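Local coordinates for ABC-type branched-chain amino acid transport systems periplasmic component-like protein (Thermomonospora curvata, PDB 4N03) that is a leucine-binding-protein family member that probably binds fatty acids outside the membrane and delivers them to an ABC transporter, at residues L202-T207 / L228-Q233. Residues are numbered along the deposited sequence; the frame is centred on the assembly and turned at random.
Sequences LPIKPT and LSAGPQ
Ile204 reaches across to Ala230 with the end of its longer branch. Its CD1 methyl meets the CB methyl of Ala230 at 4.1 Å, methyl against methyl. This is a light apolar touch between two buried residues. The side chain of Ile204 starts out toward 228-233. CG1 stands between the backbone N and the carbonyl carbon (chi1 59°), and the branch then runs on nearly extended, so that CD1 leads.

The second approach is polar but long. The side chain of Gln233 is almost fully stretched and brings its amide back toward the turn after Ile204. NE2 ends 4.2 Å from the carbonyl O of Pro206, too far for a hydrogen bond. Gln234 NE2 gives that same oxygen a weak one. The nearest CA atoms are those of Pro206 and Ala230, 7.1 Å apart. Together the two segments bury just 100 Å². The bound palmitic acid lies about 8 Å from the side chain of Pro206, which places these strand-end turns near the ligand cleft of the periplasmic binding protein fold.

Each segment holds the end of a parallel strand, 198-204 or 225-229, and the residues that follow. Strand 170-176 runs between these two, and its last residue, Phe176, touches both Ile204 and Ala230. The contact therefore bridges over the middle strand at the C-terminal ends of the strands. Gly231 is the N-cap of helix 232-244, while Met211 from the loop before helix 212-220, and Gln214 within it, pack on Ile204.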
ATOM      1  N   LEU A 202     -11.942  11.412 -14.399  1.00 11.01           N
ATOM      2  CA  LEU A 202     -12.453  10.266 -15.149  1.00 11.90           C
ATOM      3  C   LEU A 202     -12.621   9.112 -14.209  1.00 10.71           C
ATOM      4  O   LEU A 202     -11.655   8.331 -14.010  1.00 11.22           O
ATOM      5  CB  LEU A 202     -11.497   9.922 -16.304  1.00 14.42           C
ATOM      6  CG  LEU A 202     -11.513  10.821 -17.527  1.00 18.10           C
ATOM      7  CD1 LEU A 202     -10.504  10.415 -18.555  1.00 17.31           C
ATOM      8  CD2 LEU A 202     -12.855  10.705 -18.256  1.00 21.86           C
ATOM      9  N   PRO A 203     -13.766   8.879 -13.619  1.00 11.51           N
ATOM     10  CA  PRO A 203     -13.962   7.734 -12.752  1.00 11.16           C
ATOM     11  C   PRO A 203     -14.031   6.421 -13.533  1.00 11.62           C
ATOM     12  O   PRO A 203     -14.604   6.369 -14.617  1.00 13.01           O
ATOM     13  CB  PRO A 203     -15.311   7.989 -12.099  1.00 11.99           C
ATOM     14  CG  PRO A 203     -16.009   8.869 -13.063  1.00 14.84           C
ATOM     15  CD  PRO A 203     -14.965   9.744 -13.675  1.00 13.12           C
ATOM     16  N   ILE A 204     -13.442   5.368 -12.970  1.00 10.71           N
ATOM     17  CA  ILE A 204     -13.460   4.023 -13.545  1.00 10.84           C
ATOM     18  C   ILE A 204     -13.722   3.054 -12.401  1.00 11.31           C
ATOM     19  O   ILE A 204     -13.676   3.362 -11.231  1.00 11.85           O
ATOM     20  CB  ILE A 204     -12.215   3.665 -14.353  1.00 12.07           C
ATOM     21  CG1 ILE A 204     -10.970   3.758 -13.499  1.00 10.65           C
ATOM     22  CG2 ILE A 204     -12.069   4.529 -15.592  1.00 12.80           C
ATOM     23  CD1 ILE A 204      -9.803   2.942 -13.987  1.00 11.74           C
ATOM     24  N   LYS A 205     -13.979   1.832 -12.788  1.00 12.51           N
ATOM     25  CA  LYS A 205     -14.106   0.708 -11.855  1.00 12.95           C
ATOM     26  C   LYS A 205     -12.977  -0.307 -12.100  1.00 12.12           C
ATOM     27  O   LYS A 205     -12.423  -0.349 -13.176  1.00 12.27           O
ATOM     28  CB  LYS A 205     -15.468   0.039 -12.060  1.00 14.66           C
ATOM     29  CG  LYS A 205     -16.656   0.946 -11.675  1.00 16.83           C
ATOM     30  CD  LYS A 205     -18.038   0.284 -11.890  1.00 19.85           C
ATOM     31  CE  LYS A 205     -19.262   1.140 -11.433  1.00 24.71           C
ATOM     32  NZ  LYS A 205     -19.377   2.614 -11.782  1.00 27.33           N
ATOM     33  N   PRO A 206     -12.697  -1.160 -11.106  1.00 12.32           N
ATOM     34  CA  PRO A 206     -11.631  -2.141 -11.271  1.00 12.95           C
ATOM     35  C   PRO A 206     -11.882  -3.150 -12.378  1.00 14.47           C
ATOM     36  O   PRO A 206     -10.937  -3.693 -12.933  1.00 15.60           O
ATOM     37  CB  PRO A 206     -11.571  -2.794  -9.896  1.00 15.76           C
ATOM     38  CG  PRO A 206     -12.126  -1.789  -8.968  1.00 15.90           C
ATOM     39  CD  PRO A 206     -13.203  -1.141  -9.732  1.00 13.30           C
ATOM     40  N   THR A 207     -13.147  -3.314 -12.742  1.00 13.49           N
ATOM     41  CA  THR A 207     -13.570  -4.179 -13.834  1.00 15.49           C
ATOM     42  C   THR A 207     -13.459  -3.521 -15.222  1.00 15.26           C
ATOM     43  O   THR A 207     -13.774  -4.137 -16.246  1.00 17.24           O
ATOM     44  CB  THR A 207     -15.013  -4.651 -13.563  1.00 17.90           C
ATOM     45  OG1 THR A 207     -15.816  -3.558 -13.164  1.00 19.76           O
ATOM     46  CG2 THR A 207     -15.032  -5.735 -12.506  1.00 22.30           C
ATOM     47  N   LEU A 228      -3.138   8.526 -12.677  1.00  9.32           N
ATOM     48  CA  LEU A 228      -3.829   7.240 -12.676  1.00  9.30           C
ATOM     49  C   LEU A 228      -3.839   6.636 -11.297  1.00  9.39           C
ATOM     50  O   LEU A 228      -2.785   6.330 -10.743  1.00 10.45           O
ATOM     51  CB  LEU A 228      -3.189   6.267 -13.649  1.00 10.03           C
ATOM     52  CG  LEU A 228      -3.839   4.888 -13.760  1.00 11.20           C
ATOM     53  CD1 LEU A 228      -5.276   4.960 -14.265  1.00 11.23           C
ATOM     54  CD2 LEU A 228      -3.044   3.946 -14.641  1.00 12.11           C
ATOM     55  N   SER A 229      -5.022   6.361 -10.775  1.00  8.92           N
ATOM     56  CA  SER A 229      -5.192   5.619  -9.540  1.00  8.97           C
ATOM     57  C   SER A 229      -6.027   4.410  -9.822  1.00  9.02           C
ATOM     58  O   SER A 229      -7.247   4.425  -9.848  1.00 10.29           O
ATOM     59  CB  SER A 229      -5.811   6.500  -8.456  1.00  9.86           C
ATOM     60  OG  SER A 229      -5.058   7.683  -8.270  1.00  9.96           O
ATOM     61  N   ALA A 230      -5.307   3.338 -10.158  1.00  9.31           N
ATOM     62  CA  ALA A 230      -5.903   2.079 -10.614  1.00 10.25           C
ATOM     63  C   ALA A 230      -4.839   1.005 -10.376  1.00 10.33           C
ATOM     64  O   ALA A 230      -3.922   1.200  -9.558  1.00 10.72           O
ATOM     65  CB  ALA A 230      -6.280   2.198 -12.057  1.00 10.05           C
ATOM     66  N   GLY A 231      -5.013  -0.147 -11.018  1.00  9.60           N
ATOM     67  CA  GLY A 231      -4.092  -1.250 -10.858  1.00  9.62           C
ATOM     68  C   GLY A 231      -3.274  -1.465 -12.085  1.00  9.53           C
ATOM     69  O   GLY A 231      -3.287  -0.715 -13.064  1.00 10.09           O
ATOM     70  N   PRO A 232      -2.443  -2.533 -12.058  1.00  9.95           N
ATOM     71  CA  PRO A 232      -1.506  -2.785 -13.141  1.00 10.54           C
ATOM     72  C   PRO A 232      -2.149  -2.911 -14.520  1.00 10.93           C
ATOM     73  O   PRO A 232      -1.657  -2.347 -15.486  1.00 11.09           O
ATOM     74  CB  PRO A 232      -0.808  -4.096 -12.711  1.00 10.92           C
ATOM     75  CG  PRO A 232      -0.881  -4.100 -11.213  1.00 11.98           C
ATOM     76  CD  PRO A 232      -2.220  -3.442 -10.914  1.00 10.30           C
ATOM     77  N   GLN A 233      -3.265  -3.628 -14.598  1.00 11.10           N
ATOM     78  CA  GLN A 233      -3.929  -3.815 -15.880  0.60 12.26           C
ATOM     79  C   GLN A 233      -4.316  -2.492 -16.516  1.00 10.46           C
ATOM     80  O   GLN A 233      -4.119  -2.250 -17.722  1.00 11.57           O
ATOM     81  CB  GLN A 233      -5.158  -4.689 -15.716  0.60 14.44           C
ATOM     82  CG  GLN A 233      -6.098  -4.739 -16.913  0.60 20.73           C
ATOM     83  CD  GLN A 233      -7.348  -5.528 -16.614  0.60 22.01           C
ATOM     84  OE1 GLN A 233      -7.756  -6.362 -17.408  0.60 41.73           O
ATOM     85  NE2 GLN A 233      -7.974  -5.251 -15.494  0.60 30.15           N
TER